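Local coordinates for chloramphenicol acetyltransferase (Bacteroides thetaiotaomicron, PDB 2I9D), which probably transfers an acetyl group from acetyl-CoA to a hydroxyl of the antibiotic chloramphenicol, working as a trimer, at residues 11-23 with 194-206. Residues are numbered along the deposited sequence; the frame is centred on the assembly and turned at random.
Sequences ENWERKENFNFFR and TIHHGFIDGHHLS
R15 and D201 form a salt bridge that, with an offset F22–H197 stack, joins the N-terminal end of helix 16-22, where R15 is the N-cap residue, and the helix itself to the loop between strand 186-196 and helix 202-216. The HHxxxDG signature of the chloramphenicol acetyltransferase family, H196 to G202, spans this turn from strand to helix, and H197 is the predicted proton acceptor. The R15 guanidinium meets D201 end-on, NH1 lying 2.7 Å from OD2 and NH2 3.0 Å from OD1; both nitrogens approach from above the carboxylate plane. A bend at chi3 (69°) turns the remaining edge to the loop backbone, where NE donates to G198 O (2.8 Å, 163°) and NH2 weakly to H197 O. This grip fixes the rotation of the guanidinium and ties it to three loop residues, H197, G198 and D201. Water 1 joins N18 OD1 to D201 OD1. F22 is sandwiched between F21 and H197, while T163 of a second subunit also packs on it. F19 and F199 run side by side, F19 CE1 to F199 CZ 3.5 Å, and the H196 ring completes the aromatic cluster; V80 touches F19 and F199, and I74 touches all three. The F22 and H197 planes are 20° apart, and F22 CZ presses over the imidazole face, 3.3 Å from H197 CG.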
ATOM      1  N   GLU A  11       7.478  -0.193  32.065  1.00 54.61           N
ATOM      2  CA  GLU A  11       8.858   0.049  32.504  1.00 55.24           C
ATOM      3  C   GLU A  11       9.754  -1.142  32.217  1.00 54.65           C
ATOM      4  O   GLU A  11      10.853  -0.988  31.703  1.00 55.11           O
ATOM      5  CB  GLU A  11       8.917   0.437  33.979  1.00 55.89           C
ATOM      6  CG  GLU A  11       9.692   1.740  34.193  1.00 58.23           C
ATOM      7  CD  GLU A  11       9.192   2.867  33.279  1.00 60.14           C
ATOM      8  OE1 GLU A  11      10.028   3.438  32.532  1.00 61.00           O
ATOM      9  OE2 GLU A  11       7.967   3.163  33.296  1.00 59.81           O
ATOM     10  N   ASN A  12       9.266  -2.330  32.539  1.00 54.12           N
ATOM     11  CA  ASN A  12       9.800  -3.552  31.960  1.00 53.41           C
ATOM     12  C   ASN A  12       9.256  -3.636  30.515  1.00 53.07           C
ATOM     13  O   ASN A  12       9.033  -2.582  29.907  1.00 54.18           O
ATOM     14  CB  ASN A  12       9.469  -4.709  32.889  1.00 53.37           C
ATOM     15  CG  ASN A  12      10.001  -4.452  34.316  1.00 54.36           C
ATOM     16  OD1 ASN A  12      11.191  -4.195  34.512  1.00 54.96           O
ATOM     17  ND2 ASN A  12       9.110  -4.465  35.296  1.00 54.65           N
ATOM     18  N   TRP A  13       9.037  -4.802  29.923  1.00 51.31           N
ATOM     19  CA  TRP A  13       8.635  -4.821  28.476  1.00 49.68           C
ATOM     20  C   TRP A  13       9.751  -4.332  27.548  1.00 48.48           C
ATOM     21  O   TRP A  13      10.154  -3.161  27.564  1.00 46.87           O
ATOM     22  CB  TRP A  13       7.322  -4.049  28.178  1.00 49.21           C
ATOM     23  CG  TRP A  13       6.731  -4.312  26.758  1.00 49.84           C
ATOM     24  CD1 TRP A  13       6.735  -5.505  26.077  1.00 48.41           C
ATOM     25  CD2 TRP A  13       6.043  -3.374  25.902  1.00 47.96           C
ATOM     26  NE1 TRP A  13       6.118  -5.360  24.861  1.00 48.56           N
ATOM     27  CE2 TRP A  13       5.682  -4.068  24.723  1.00 48.30           C
ATOM     28  CE3 TRP A  13       5.709  -2.016  26.012  1.00 48.35           C
ATOM     29  CZ2 TRP A  13       4.994  -3.452  23.658  1.00 47.85           C
ATOM     30  CZ3 TRP A  13       5.022  -1.402  24.952  1.00 48.67           C
ATOM     31  CH2 TRP A  13       4.674  -2.126  23.791  1.00 47.68           C
ATOM     32  N   GLU A  14      10.223  -5.262  26.725  1.00 48.12           N
ATOM     33  CA  GLU A  14      11.342  -5.023  25.815  1.00 47.79           C
ATOM     34  C   GLU A  14      11.081  -3.933  24.763  1.00 46.69           C
ATOM     35  O   GLU A  14      12.029  -3.327  24.250  1.00 46.28           O
ATOM     36  CB  GLU A  14      11.783  -6.341  25.155  1.00 47.94           C
ATOM     37  CG  GLU A  14      10.654  -7.243  24.620  1.00 48.40           C
ATOM     38  CD  GLU A  14      11.185  -8.559  24.035  1.00 49.46           C
ATOM     39  OE1 GLU A  14      12.398  -8.847  24.189  1.00 52.71           O
ATOM     40  OE2 GLU A  14      10.398  -9.318  23.428  1.00 50.45           O
ATOM     41  N   ARG A  15       9.802  -3.659  24.475  1.00 45.70           N
ATOM     42  CA  ARG A  15       9.437  -2.666  23.448  1.00 44.02           C
ATOM     43  C   ARG A  15       9.008  -1.314  23.987  1.00 44.47           C
ATOM     44  O   ARG A  15       8.484  -0.495  23.235  1.00 44.57           O
ATOM     45  CB  ARG A  15       8.364  -3.202  22.497  1.00 44.08           C
ATOM     46  CG  ARG A  15       8.805  -4.351  21.617  1.00 41.94           C
ATOM     47  CD  ARG A  15       7.710  -4.670  20.584  1.00 40.91           C
ATOM     48  NE  ARG A  15       7.567  -3.614  19.579  1.00 33.87           N
ATOM     49  CZ  ARG A  15       8.357  -3.486  18.509  1.00 33.79           C
ATOM     50  NH1 ARG A  15       9.368  -4.340  18.324  1.00 31.23           N
ATOM     51  NH2 ARG A  15       8.161  -2.495  17.630  1.00 30.54           N
ATOM     52  N   LYS A  16       9.233  -1.081  25.275  1.00 44.63           N
ATOM     53  CA  LYS A  16       9.071   0.242  25.883  1.00 45.71           C
ATOM     54  C   LYS A  16       9.495   1.370  24.934  1.00 45.50           C
ATOM     55  O   LYS A  16       8.703   2.254  24.598  1.00 46.09           O
ATOM     56  CB  LYS A  16       9.889   0.339  27.181  1.00 45.49           C
ATOM     57  CG  LYS A  16       9.883   1.742  27.801  1.00 46.63           C
ATOM     58  CD  LYS A  16      10.985   1.948  28.833  1.00 47.53           C
ATOM     59  CE  LYS A  16      10.787   3.289  29.539  1.00 50.07           C
ATOM     60  NZ  LYS A  16      12.072   3.847  30.055  1.00 51.39           N
ATOM     61  N   GLU A  17      10.747   1.327  24.501  1.00 45.58           N
ATOM     62  CA  GLU A  17      11.327   2.386  23.684  1.00 45.56           C
ATOM     63  C   GLU A  17      10.793   2.421  22.235  1.00 44.25           C
ATOM     64  O   GLU A  17      10.618   3.495  21.651  1.00 43.39           O
ATOM     65  CB  GLU A  17      12.868   2.285  23.736  1.00 46.83           C
ATOM     66  CG  GLU A  17      13.469   2.715  25.108  1.00 50.56           C
ATOM     67  CD  GLU A  17      13.132   4.184  25.469  1.00 56.77           C
ATOM     68  OE1 GLU A  17      14.018   5.054  25.259  1.00 60.12           O
ATOM     69  OE2 GLU A  17      11.988   4.481  25.936  1.00 57.86           O
ATOM     70  N   ASN A  18      10.557   1.238  21.671  1.00 43.18           N
ATOM     71  CA  ASN A  18       9.922   1.097  20.366  1.00 42.59           C
ATOM     72  C   ASN A  18       8.537   1.756  20.356  1.00 41.69           C
ATOM     73  O   ASN A  18       8.234   2.556  19.472  1.00 41.11           O
ATOM     74  CB  ASN A  18       9.795  -0.379  19.988  1.00 42.63           C
ATOM     75  CG  ASN A  18      11.121  -1.124  20.071  1.00 43.91           C
ATOM     76  OD1 ASN A  18      11.729  -1.470  19.044  1.00 42.24           O
ATOM     77  ND2 ASN A  18      11.578  -1.381  21.301  1.00 42.80           N
ATOM     78  N   PHE A  19       7.730   1.440  21.372  1.00 40.82           N
ATOM     79  CA  PHE A  19       6.394   2.001  21.518  1.00 39.84           C
ATOM     80  C   PHE A  19       6.381   3.495  21.824  1.00 39.81           C
ATOM     81  O   PHE A  19       5.550   4.211  21.286  1.00 40.33           O
ATOM     82  CB  PHE A  19       5.563   1.228  22.552  1.00 39.40           C
ATOM     83  CG  PHE A  19       4.107   1.634  22.581  1.00 38.70           C
ATOM     84  CD1 PHE A  19       3.174   0.982  21.773  1.00 37.53           C
ATOM     85  CD2 PHE A  19       3.676   2.679  23.397  1.00 38.16           C
ATOM     86  CE1 PHE A  19       1.829   1.354  21.782  1.00 37.12           C
ATOM     87  CE2 PHE A  19       2.334   3.073  23.409  1.00 39.07           C
ATOM     88  CZ  PHE A  19       1.406   2.400  22.594  1.00 38.58           C
ATOM     89  N   ASN A  20       7.277   3.974  22.683  1.00 39.58           N
ATOM     90  CA  ASN A  20       7.326   5.407  22.976  1.00 39.39           C
ATOM     91  C   ASN A  20       7.779   6.278  21.801  1.00 38.71           C
ATOM     92  O   ASN A  20       7.348   7.430  21.693  1.00 37.94           O
ATOM     93  CB  ASN A  20       8.125   5.699  24.263  1.00 39.94           C
ATOM     94  CG  ASN A  20       7.401   5.191  25.525  1.00 42.50           C
ATOM     95  OD1 ASN A  20       6.163   5.205  25.596  1.00 42.81           O
ATOM     96  ND2 ASN A  20       8.172   4.721  26.516  1.00 44.76           N
ATOM     97  N   PHE A  21       8.616   5.721  20.922  1.00 38.30           N
ATOM     98  CA  PHE A  21       9.001   6.387  19.666  1.00 38.53           C
ATOM     99  C   PHE A  21       7.768   6.755  18.813  1.00 37.66           C
ATOM    100  O   PHE A  21       7.640   7.894  18.358  1.00 37.25           O
ATOM    101  CB  PHE A  21       9.957   5.491  18.876  1.00 39.26           C
ATOM    102  CG  PHE A  21      10.491   6.116  17.605  1.00 41.42           C
ATOM    103  CD1 PHE A  21      11.556   7.037  17.643  1.00 41.54           C
ATOM    104  CD2 PHE A  21       9.946   5.764  16.360  1.00 41.10           C
ATOM    105  CE1 PHE A  21      12.059   7.602  16.459  1.00 42.08           C
ATOM    106  CE2 PHE A  21      10.437   6.328  15.169  1.00 40.88           C
ATOM    107  CZ  PHE A  21      11.498   7.238  15.215  1.00 41.13           C
ATOM    108  N   PHE A  22       6.842   5.808  18.649  1.00 36.95           N
ATOM    109  CA  PHE A  22       5.645   6.040  17.805  1.00 36.76           C
ATOM    110  C   PHE A  22       4.440   6.687  18.523  1.00 37.61           C
ATOM    111  O   PHE A  22       3.470   7.092  17.859  1.00 37.75           O
ATOM    112  CB  PHE A  22       5.210   4.751  17.092  1.00 35.19           C
ATOM    113  CG  PHE A  22       6.260   4.169  16.182  1.00 32.42           C
ATOM    114  CD1 PHE A  22       6.541   4.762  14.950  1.00 30.41           C
ATOM    115  CD2 PHE A  22       6.942   3.014  16.544  1.00 31.42           C
ATOM    116  CE1 PHE A  22       7.482   4.216  14.085  1.00 29.49           C
ATOM    117  CE2 PHE A  22       7.908   2.456  15.697  1.00 31.05           C
ATOM    118  CZ  PHE A  22       8.172   3.066  14.454  1.00 32.00           C
ATOM    119  N   ARG A  23       4.523   6.797  19.856  1.00 38.32           N
ATOM    120  CA  ARG A  23       3.445   7.348  20.720  1.00 39.02           C
ATOM    121  C   ARG A  23       2.758   8.613  20.223  1.00 38.47           C
ATOM    122  O   ARG A  23       1.550   8.723  20.329  1.00 39.12           O
ATOM    123  CB  ARG A  23       3.925   7.583  22.165  1.00 38.91           C
ATOM    124  CG  ARG A  23       2.762   7.677  23.186  1.00 40.95           C
ATOM    125  CD  ARG A  23       3.223   8.003  24.630  1.00 40.66           C
ATOM    126  NE  ARG A  23       3.834   6.851  25.305  1.00 42.01           N
ATOM    127  CZ  ARG A  23       3.154   5.845  25.867  1.00 42.83           C
ATOM    128  NH1 ARG A  23       1.816   5.817  25.835  1.00 41.70           N
ATOM    129  NH2 ARG A  23       3.813   4.853  26.465  1.00 40.87           N
ATOM    130  N   THR A 194      -2.221  -4.259   8.028  1.00 28.33           N
ATOM    131  CA  THR A 194      -1.930  -2.984   8.652  1.00 26.10           C
ATOM    132  C   THR A 194      -1.771  -3.182  10.163  1.00 25.90           C
ATOM    133  O   THR A 194      -2.666  -3.670  10.837  1.00 26.11           O
ATOM    134  CB  THR A 194      -3.013  -1.960   8.295  1.00 25.79           C
ATOM    135  OG1 THR A 194      -2.952  -1.753   6.896  1.00 23.39           O
ATOM    136  CG2 THR A 194      -2.815  -0.600   8.999  1.00 24.43           C
ATOM    137  N   ILE A 195      -0.593  -2.854  10.674  1.00 25.06           N
ATOM    138  CA  ILE A 195      -0.293  -3.098  12.074  1.00 24.41           C
ATOM    139  C   ILE A 195       0.204  -1.804  12.721  1.00 24.18           C
ATOM    140  O   ILE A 195       0.444  -0.827  12.019  1.00 24.13           O
ATOM    141  CB  ILE A 195       0.682  -4.358  12.296  1.00 24.60           C
ATOM    142  CG1 ILE A 195       1.948  -4.311  11.407  1.00 23.50           C
ATOM    143  CG2 ILE A 195      -0.092  -5.688  12.051  1.00 23.42           C
ATOM    144  CD1 ILE A 195       2.892  -3.126  11.644  1.00 19.37           C
ATOM    145  N   HIS A 196       0.305  -1.785  14.050  1.00 23.91           N
ATOM    146  CA  HIS A 196       0.863  -0.629  14.751  1.00 24.57           C
ATOM    147  C   HIS A 196       2.367  -0.874  14.880  1.00 25.17           C
ATOM    148  O   HIS A 196       2.765  -1.884  15.432  1.00 24.76           O
ATOM    149  CB  HIS A 196       0.226  -0.510  16.142  1.00 24.19           C
ATOM    150  CG  HIS A 196       0.490   0.790  16.821  1.00 23.96           C
ATOM    151  ND1 HIS A 196       1.742   1.163  17.251  1.00 22.76           N
ATOM    152  CD2 HIS A 196      -0.349   1.791  17.183  1.00 23.63           C
ATOM    153  CE1 HIS A 196       1.677   2.356  17.811  1.00 21.51           C
ATOM    154  NE2 HIS A 196       0.414   2.746  17.807  1.00 24.93           N
ATOM    155  N   HIS A 197       3.192   0.032  14.370  1.00 25.99           N
ATOM    156  CA  HIS A 197       4.643  -0.165  14.392  1.00 28.03           C
ATOM    157  C   HIS A 197       5.235  -0.197  15.829  1.00 29.38           C
ATOM    158  O   HIS A 197       6.359  -0.703  16.035  1.00 29.96           O
ATOM    159  CB  HIS A 197       5.340   0.926  13.563  1.00 27.70           C
ATOM    160  CG  HIS A 197       6.676   0.522  13.011  1.00 29.58           C
ATOM    161  ND1 HIS A 197       7.494  -0.406  13.625  1.00 29.56           N
ATOM    162  CD2 HIS A 197       7.350   0.951  11.915  1.00 27.62           C
ATOM    163  CE1 HIS A 197       8.601  -0.545  12.915  1.00 30.49           C
ATOM    164  NE2 HIS A 197       8.535   0.260  11.871  1.00 29.44           N
ATOM    165  N   GLY A 198       4.510   0.368  16.802  1.00 29.53           N
ATOM    166  CA  GLY A 198       4.898   0.295  18.215  1.00 29.76           C
ATOM    167  C   GLY A 198       5.008  -1.131  18.729  1.00 29.79           C
ATOM    168  O   GLY A 198       5.797  -1.408  19.633  1.00 29.84           O
ATOM    169  N   PHE A 199       4.246  -2.041  18.120  1.00 29.83           N
ATOM    170  CA  PHE A 199       4.175  -3.441  18.546  1.00 29.46           C
ATOM    171  C   PHE A 199       4.922  -4.419  17.655  1.00 29.36           C
ATOM    172  O   PHE A 199       5.276  -5.514  18.094  1.00 28.97           O
ATOM    173  CB  PHE A 199       2.711  -3.922  18.626  1.00 29.15           C
ATOM    174  CG  PHE A 199       1.849  -3.153  19.590  1.00 28.50           C
ATOM    175  CD1 PHE A 199       2.269  -2.913  20.894  1.00 27.94           C
ATOM    176  CD2 PHE A 199       0.574  -2.715  19.207  1.00 28.32           C
ATOM    177  CE1 PHE A 199       1.458  -2.222  21.797  1.00 27.30           C
ATOM    178  CE2 PHE A 199      -0.248  -2.013  20.099  1.00 27.84           C
ATOM    179  CZ  PHE A 199       0.187  -1.769  21.396  1.00 28.56           C
ATOM    180  N   ILE A 200       5.106  -4.051  16.391  1.00 30.02           N
ATOM    181  CA  ILE A 200       5.541  -4.993  15.362  1.00 30.04           C
ATOM    182  C   ILE A 200       6.571  -4.317  14.465  1.00 31.18           C
ATOM    183  O   ILE A 200       6.333  -3.200  13.984  1.00 31.29           O
ATOM    184  CB  ILE A 200       4.321  -5.517  14.528  1.00 30.18           C
ATOM    185  CG1 ILE A 200       3.495  -6.496  15.357  1.00 29.12           C
ATOM    186  CG2 ILE A 200       4.746  -6.174  13.151  1.00 27.90           C
ATOM    187  CD1 ILE A 200       2.004  -6.423  15.062  1.00 30.70           C
ATOM    188  N   ASP A 201       7.715  -4.991  14.270  1.00 31.08           N
ATOM    189  CA  ASP A 201       8.723  -4.569  13.297  1.00 31.97           C
ATOM    190  C   ASP A 201       8.793  -5.547  12.132  1.00 32.15           C
ATOM    191  O   ASP A 201       8.142  -6.604  12.156  1.00 32.40           O
ATOM    192  CB  ASP A 201      10.114  -4.506  13.933  1.00 32.39           C
ATOM    193  CG  ASP A 201      10.186  -3.544  15.113  1.00 33.79           C
ATOM    194  OD1 ASP A 201       9.645  -2.408  15.036  1.00 33.37           O
ATOM    195  OD2 ASP A 201      10.809  -3.940  16.119  1.00 34.01           O
ATOM    196  N   GLY A 202       9.618  -5.204  11.135  1.00 32.33           N
ATOM    197  CA  GLY A 202       9.847  -6.052   9.971  1.00 32.11           C
ATOM    198  C   GLY A 202      10.076  -7.499  10.342  1.00 32.78           C
ATOM    199  O   GLY A 202       9.556  -8.421   9.688  1.00 33.43           O
ATOM    200  N   HIS A 203      10.827  -7.691  11.423  1.00 33.54           N
ATOM    201  CA  HIS A 203      11.225  -9.008  11.911  1.00 34.34           C
ATOM    202  C   HIS A 203      10.025  -9.884  12.294  1.00 33.51           C
ATOM    203  O   HIS A 203       9.998 -11.090  12.010  1.00 33.86           O
ATOM    204  CB  HIS A 203      12.217  -8.850  13.086  1.00 35.20           C
ATOM    205  CG  HIS A 203      12.402 -10.092  13.905  1.00 37.10           C
ATOM    206  ND1 HIS A 203      13.260 -11.107  13.536  1.00 39.59           N
ATOM    207  CD2 HIS A 203      11.852 -10.473  15.087  1.00 39.91           C
ATOM    208  CE1 HIS A 203      13.224 -12.066  14.451  1.00 41.50           C
ATOM    209  NE2 HIS A 203      12.366 -11.712  15.395  1.00 41.57           N
ATOM    210  N   HIS A 204       9.019  -9.277  12.913  1.00 32.78           N
ATOM    211  CA  HIS A 204       7.816 -10.032  13.308  1.00 31.70           C
ATOM    212  C   HIS A 204       6.906 -10.291  12.114  1.00 30.74           C
ATOM    213  O   HIS A 204       6.244 -11.324  12.037  1.00 30.79           O
ATOM    214  CB  HIS A 204       7.098  -9.314  14.444  1.00 31.42           C
ATOM    215  CG  HIS A 204       8.021  -8.901  15.535  1.00 32.11           C
ATOM    216  ND1 HIS A 204       8.437  -7.598  15.702  1.00 33.52           N
ATOM    217  CD2 HIS A 204       8.659  -9.629  16.486  1.00 31.27           C
ATOM    218  CE1 HIS A 204       9.271  -7.538  16.726  1.00 32.04           C
ATOM    219  NE2 HIS A 204       9.420  -8.757  17.216  1.00 30.20           N
ATOM    220  N   LEU A 205       6.916  -9.365  11.164  1.00 29.86           N
ATOM    221  CA  LEU A 205       6.190  -9.542   9.916  1.00 29.24           C
ATOM    222  C   LEU A 205       6.770 -10.699   9.102  1.00 30.04           C
ATOM    223  O   LEU A 205       6.022 -11.499   8.517  1.00 29.61           O
ATOM    224  CB  LEU A 205       6.216  -8.245   9.108  1.00 28.36           C
ATOM    225  CG  LEU A 205       5.361  -7.123   9.719  1.00 27.55           C
ATOM    226  CD1 LEU A 205       5.601  -5.765   9.061  1.00 25.40           C
ATOM    227  CD2 LEU A 205       3.868  -7.487   9.699  1.00 26.19           C
ATOM    228  N   SER A 206       8.107 -10.777   9.067  1.00 30.64           N
ATOM    229  CA  SER A 206       8.827 -11.894   8.442  1.00 31.22           C
ATOM    230  C   SER A 206       8.368 -13.248   9.007  1.00 31.40           C
ATOM    231  O   SER A 206       7.990 -14.146   8.253  1.00 31.51           O
ATOM    232  CB  SER A 206      10.325 -11.710   8.674  1.00 31.46           C
ATOM    233  OG  SER A 206      11.069 -12.199   7.604  1.00 33.43           O
TER
HETATM  234  O   HOH W   1      10.428  -0.529  16.427  1.00 32.25           O
HETATM  235  O   HOH W   2       0.721   5.497  18.723  1.00 28.46           O